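Local coordinates for protein (hdlp (histone deacetylase-like protein)) (Aquifex aeolicus, PDB 1C3P), which probably deacetylates acetylated lysines as a zinc-dependent bacterial relative of the histone deacetylases, and may take part in acetoin breakdown, at residues 117-128 and 287-295. Numbering follows the deposited sequence.
Sequences FLKGNVAFNPAG and GEGVYLGGG
N125 and Y291 join the two segments through a nearly straight backbone bond, N125 N to Y291 O at 2.9 Å (169° at the hydrogen). N125 O also accepts from G293 N, two residues past Y291, at 2.8 Å with a more bent angle of 137°, and G128 N, closing the type I turn 125-128, reaches the same oxygen from the opposite face of its carbonyl plane. Packing is tight around the glycines, where G293 CA lies 3.3 Å from P126 O; a side chain on G293 would run into that oxygen. The F124 ring, its CG anti to the backbone N (chi1 176°), turns its edge to the neighbouring strand, with CD1 3.4 Å from Y291 O, while W306 meets it edge-to-face. These bridges, F124 with Y291 and N125 with L292, make strands 122-125 and 290-292 parallel neighbours inside the eight-stranded sheet of the arginase/deacetylase α/β fold. The glycine run then reaches the zinc site: G294 comes within about 4 Å (nearest atoms) of the side chain of D168, a ligand of the zinc that is absent from this model. Toward 117-122 the fit is looser: water 1 bridges the two segments, accepting from A123 N and donating to G289 O, and partly exposed F117, V122 and E288 line this end. V122 CG1 meets the edge of the Y291 ring at CE1, 3.8 Å away, and F117 CG rests on V290 CG2 at 3.7 Å. Y291 OH donates to E288 OE1 from above the carboxylate plane (2.8 Å) and accepts from G289 N; R283 pairs with the other carboxylate oxygen. A leucine in place of Y291 would probably leave G289 N and E288 OE1 without this hydroxyl, though the glutamate would keep R283, and deprive V122 CG1 of the ring edge.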
ATOM      1  N   PHE A 117       6.056  -5.840  15.534  1.00 18.78           N
ATOM      2  CA  PHE A 117       7.421  -5.465  15.211  1.00 22.11           C
ATOM      3  C   PHE A 117       8.176  -5.036  16.467  1.00 23.87           C
ATOM      4  O   PHE A 117       9.347  -5.380  16.644  1.00 24.40           O
ATOM      5  CB  PHE A 117       7.440  -4.311  14.216  1.00 23.14           C
ATOM      6  CG  PHE A 117       8.824  -3.922  13.776  1.00 24.06           C
ATOM      7  CD1 PHE A 117       9.503  -4.684  12.832  1.00 19.67           C
ATOM      8  CD2 PHE A 117       9.463  -2.814  14.334  1.00 24.08           C
ATOM      9  CE1 PHE A 117      10.807  -4.350  12.442  1.00 23.68           C
ATOM     10  CE2 PHE A 117      10.765  -2.473  13.951  1.00 24.04           C
ATOM     11  CZ  PHE A 117      11.435  -3.243  13.005  1.00 19.62           C
ATOM     12  N   LEU A 118       7.505  -4.276  17.332  1.00 21.09           N
ATOM     13  CA  LEU A 118       8.115  -3.782  18.554  1.00 20.73           C
ATOM     14  C   LEU A 118       8.376  -4.882  19.571  1.00 26.49           C
ATOM     15  O   LEU A 118       9.127  -4.678  20.523  1.00 26.34           O
ATOM     16  CB  LEU A 118       7.265  -2.671  19.165  1.00 17.90           C
ATOM     17  CG  LEU A 118       7.248  -1.364  18.352  1.00 26.20           C
ATOM     18  CD1 LEU A 118       6.368  -0.351  19.038  1.00 34.23           C
ATOM     19  CD2 LEU A 118       8.657  -0.804  18.231  1.00 27.16           C
ATOM     20  N   LYS A 119       7.758  -6.042  19.371  1.00 28.92           N
ATOM     21  CA  LYS A 119       7.975  -7.201  20.241  1.00 28.53           C
ATOM     22  C   LYS A 119       9.191  -7.931  19.689  1.00 35.74           C
ATOM     23  O   LYS A 119       9.681  -8.892  20.285  1.00 27.10           O
ATOM     24  CB  LYS A 119       6.811  -8.181  20.173  1.00 30.15           C
ATOM     25  CG  LYS A 119       5.478  -7.658  20.637  1.00 35.14           C
ATOM     26  CD  LYS A 119       4.418  -8.710  20.365  1.00 28.98           C
ATOM     27  CE  LYS A 119       3.081  -8.285  20.889  1.00 31.07           C
ATOM     28  NZ  LYS A 119       2.121  -9.338  20.546  1.00 22.46           N
ATOM     29  N   GLY A 120       9.646  -7.495  18.520  1.00 25.20           N
ATOM     30  CA  GLY A 120      10.790  -8.134  17.908  1.00 30.18           C
ATOM     31  C   GLY A 120      10.411  -9.118  16.825  1.00 31.91           C
ATOM     32  O   GLY A 120      11.265  -9.850  16.325  1.00 34.76           O
ATOM     33  N   ASN A 121       9.134  -9.171  16.463  1.00 20.56           N
ATOM     34  CA  ASN A 121       8.754 -10.085  15.405  1.00 25.58           C
ATOM     35  C   ASN A 121       8.565  -9.345  14.096  1.00 18.85           C
ATOM     36  O   ASN A 121       8.704  -8.129  14.049  1.00 24.77           O
ATOM     37  CB  ASN A 121       7.515 -10.870  15.805  1.00 29.99           C
ATOM     38  CG  ASN A 121       7.777 -11.732  17.029  1.00 24.43           C
ATOM     39  OD1 ASN A 121       7.979 -11.217  18.123  1.00 54.63           O
ATOM     40  ND2 ASN A 121       7.802 -13.033  16.841  1.00 41.69           N
ATOM     41  N   VAL A 122       8.304 -10.092  13.030  1.00 19.55           N
ATOM     42  CA  VAL A 122       8.126  -9.508  11.702  1.00 22.90           C
ATOM     43  C   VAL A 122       6.679  -9.668  11.300  1.00 16.87           C
ATOM     44  O   VAL A 122       6.125 -10.768  11.343  1.00 24.08           O
ATOM     45  CB  VAL A 122       9.031 -10.205  10.664  1.00 31.47           C
ATOM     46  CG1 VAL A 122       8.736  -9.665   9.257  1.00 31.52           C
ATOM     47  CG2 VAL A 122      10.491  -9.989  11.036  1.00 32.50           C
ATOM     48  N   ALA A 123       6.047  -8.575  10.890  1.00 18.67           N
ATOM     49  CA  ALA A 123       4.644  -8.674  10.548  1.00 10.18           C
ATOM     50  C   ALA A 123       4.288  -7.986   9.234  1.00 13.72           C
ATOM     51  O   ALA A 123       4.958  -7.054   8.790  1.00 20.78           O
ATOM     52  CB  ALA A 123       3.818  -8.094  11.672  1.00 19.04           C
ATOM     53  N   PHE A 124       3.208  -8.454   8.636  1.00 12.92           N
ATOM     54  CA  PHE A 124       2.710  -7.909   7.382  1.00 14.67           C
ATOM     55  C   PHE A 124       1.207  -7.694   7.506  1.00 22.60           C
ATOM     56  O   PHE A 124       0.460  -8.618   7.841  1.00 19.22           O
ATOM     57  CB  PHE A 124       3.014  -8.887   6.234  1.00 14.67           C
ATOM     58  CG  PHE A 124       2.449  -8.482   4.883  1.00 20.28           C
ATOM     59  CD1 PHE A 124       2.428  -7.151   4.479  1.00 18.56           C
ATOM     60  CD2 PHE A 124       2.032  -9.460   3.969  1.00 19.53           C
ATOM     61  CE1 PHE A 124       2.005  -6.801   3.187  1.00 18.75           C
ATOM     62  CE2 PHE A 124       1.610  -9.111   2.663  1.00 20.18           C
ATOM     63  CZ  PHE A 124       1.599  -7.785   2.281  1.00 21.57           C
ATOM     64  N   ASN A 125       0.774  -6.460   7.274  1.00 19.39           N
ATOM     65  CA  ASN A 125      -0.640  -6.140   7.280  1.00 16.80           C
ATOM     66  C   ASN A 125      -1.042  -5.765   5.854  1.00 16.22           C
ATOM     67  O   ASN A 125      -0.929  -4.607   5.453  1.00 15.28           O
ATOM     68  CB  ASN A 125      -0.949  -4.962   8.204  1.00 15.71           C
ATOM     69  CG  ASN A 125      -2.350  -4.459   7.999  1.00 12.84           C
ATOM     70  OD1 ASN A 125      -3.231  -5.239   7.635  1.00 14.91           O
ATOM     71  ND2 ASN A 125      -2.584  -3.153   8.240  1.00 16.21           N
ATOM     72  N   PRO A 126      -1.532  -6.736   5.069  1.00 14.84           N
ATOM     73  CA  PRO A 126      -1.932  -6.448   3.693  1.00 17.33           C
ATOM     74  C   PRO A 126      -3.080  -5.448   3.527  1.00 13.78           C
ATOM     75  O   PRO A 126      -3.217  -4.840   2.473  1.00 17.03           O
ATOM     76  CB  PRO A 126      -2.283  -7.834   3.155  1.00 16.32           C
ATOM     77  CG  PRO A 126      -2.827  -8.531   4.403  1.00 20.95           C
ATOM     78  CD  PRO A 126      -1.725  -8.167   5.367  1.00 18.10           C
ATOM     79  N   ALA A 127      -3.899  -5.284   4.564  1.00 14.57           N
ATOM     80  CA  ALA A 127      -5.027  -4.362   4.502  1.00 17.37           C
ATOM     81  C   ALA A 127      -4.580  -2.916   4.667  1.00 19.77           C
ATOM     82  O   ALA A 127      -5.319  -1.994   4.315  1.00 15.62           O
ATOM     83  CB  ALA A 127      -6.071  -4.718   5.598  1.00 14.48           C
ATOM     84  N   GLY A 128      -3.371  -2.724   5.185  1.00 13.54           N
ATOM     85  CA  GLY A 128      -2.851  -1.385   5.430  1.00 13.53           C
ATOM     86  C   GLY A 128      -2.337  -0.648   4.205  1.00 14.49           C
ATOM     87  O   GLY A 128      -2.441  -1.120   3.080  1.00 15.65           O
ATOM     88  N   GLY A 287      17.359  -3.026   6.644  1.00 23.76           N
ATOM     89  CA  GLY A 287      17.067  -4.097   7.576  1.00 24.17           C
ATOM     90  C   GLY A 287      15.575  -4.331   7.632  1.00 27.05           C
ATOM     91  O   GLY A 287      14.850  -3.985   6.690  1.00 18.06           O
ATOM     92  N   GLU A 288      15.107  -4.907   8.736  1.00 23.21           N
ATOM     93  CA  GLU A 288      13.686  -5.192   8.897  1.00 24.87           C
ATOM     94  C   GLU A 288      12.862  -3.974   9.311  1.00 20.85           C
ATOM     95  O   GLU A 288      13.309  -3.130  10.099  1.00 18.10           O
ATOM     96  CB  GLU A 288      13.470  -6.298   9.927  1.00 29.25           C
ATOM     97  CG  GLU A 288      14.016  -7.669   9.522  1.00 42.63           C
ATOM     98  CD  GLU A 288      13.436  -8.173   8.212  1.00 43.77           C
ATOM     99  OE1 GLU A 288      12.196  -8.149   8.051  1.00 36.82           O
ATOM    100  OE2 GLU A 288      14.220  -8.610   7.345  1.00 51.56           O
ATOM    101  N   GLY A 289      11.651  -3.905   8.769  1.00 26.12           N
ATOM    102  CA  GLY A 289      10.745  -2.813   9.068  1.00 20.71           C
ATOM    103  C   GLY A 289       9.323  -3.327   9.184  1.00 18.56           C
ATOM    104  O   GLY A 289       9.115  -4.534   9.243  1.00 16.59           O
ATOM    105  N   VAL A 290       8.353  -2.415   9.212  1.00 19.86           N
ATOM    106  CA  VAL A 290       6.943  -2.768   9.320  1.00 19.70           C
ATOM    107  C   VAL A 290       6.395  -2.781   7.891  1.00 20.90           C
ATOM    108  O   VAL A 290       6.545  -1.794   7.159  1.00 19.33           O
ATOM    109  CB  VAL A 290       6.199  -1.720  10.203  1.00 19.04           C
ATOM    110  CG1 VAL A 290       4.691  -2.021  10.282  1.00 15.54           C
ATOM    111  CG2 VAL A 290       6.804  -1.735  11.614  1.00 20.40           C
ATOM    112  N   TYR A 291       5.773  -3.893   7.497  1.00 15.37           N
ATOM    113  CA  TYR A 291       5.252  -4.045   6.139  1.00 16.79           C
ATOM    114  C   TYR A 291       3.728  -3.934   6.005  1.00 14.97           C
ATOM    115  O   TYR A 291       2.964  -4.607   6.710  1.00 15.21           O
ATOM    116  CB  TYR A 291       5.737  -5.377   5.572  1.00 16.42           C
ATOM    117  CG  TYR A 291       7.217  -5.581   5.812  1.00 18.60           C
ATOM    118  CD1 TYR A 291       7.688  -6.645   6.592  1.00 21.77           C
ATOM    119  CD2 TYR A 291       8.144  -4.672   5.316  1.00 17.34           C
ATOM    120  CE1 TYR A 291       9.056  -6.787   6.873  1.00 22.55           C
ATOM    121  CE2 TYR A 291       9.503  -4.803   5.589  1.00 20.24           C
ATOM    122  CZ  TYR A 291       9.953  -5.854   6.364  1.00 25.85           C
ATOM    123  OH  TYR A 291      11.303  -5.959   6.622  1.00 25.57           O
ATOM    124  N   LEU A 292       3.303  -3.093   5.069  1.00 14.06           N
ATOM    125  CA  LEU A 292       1.880  -2.845   4.836  1.00 15.03           C
ATOM    126  C   LEU A 292       1.507  -3.134   3.398  1.00 16.62           C
ATOM    127  O   LEU A 292       2.364  -3.124   2.517  1.00 14.76           O
ATOM    128  CB  LEU A 292       1.556  -1.367   5.121  1.00 13.66           C
ATOM    129  CG  LEU A 292       1.999  -0.758   6.453  1.00 19.04           C
ATOM    130  CD1 LEU A 292       1.591   0.742   6.483  1.00 15.17           C
ATOM    131  CD2 LEU A 292       1.370  -1.512   7.597  1.00 19.18           C
ATOM    132  N   GLY A 293       0.215  -3.374   3.160  1.00 18.62           N
ATOM    133  CA  GLY A 293      -0.248  -3.621   1.807  1.00 17.10           C
ATOM    134  C   GLY A 293      -0.409  -2.275   1.114  1.00 23.44           C
ATOM    135  O   GLY A 293       0.271  -1.298   1.452  1.00 23.60           O
ATOM    136  N   GLY A 294      -1.311  -2.209   0.148  1.00 24.96           N
ATOM    137  CA  GLY A 294      -1.522  -0.959  -0.552  1.00 27.07           C
ATOM    138  C   GLY A 294      -2.472  -1.190  -1.697  1.00 28.41           C
ATOM    139  O   GLY A 294      -3.117  -2.232  -1.755  1.00 25.66           O
ATOM    140  N   GLY A 295      -2.548  -0.217  -2.604  1.00 20.33           N
ATOM    141  CA  GLY A 295      -3.421  -0.321  -3.756  1.00 20.14           C
ATOM    142  C   GLY A 295      -3.015  -1.511  -4.607  1.00 25.34           C
ATOM    143  O   GLY A 295      -1.840  -1.866  -4.675  1.00 28.89           O
TER
HETATM  144  O   HOH W   1       7.090  -6.178  10.497  1.00 20.43           O
HETATM  145  O   HOH W   2      -4.576  -3.248   0.964  1.00 25.07           O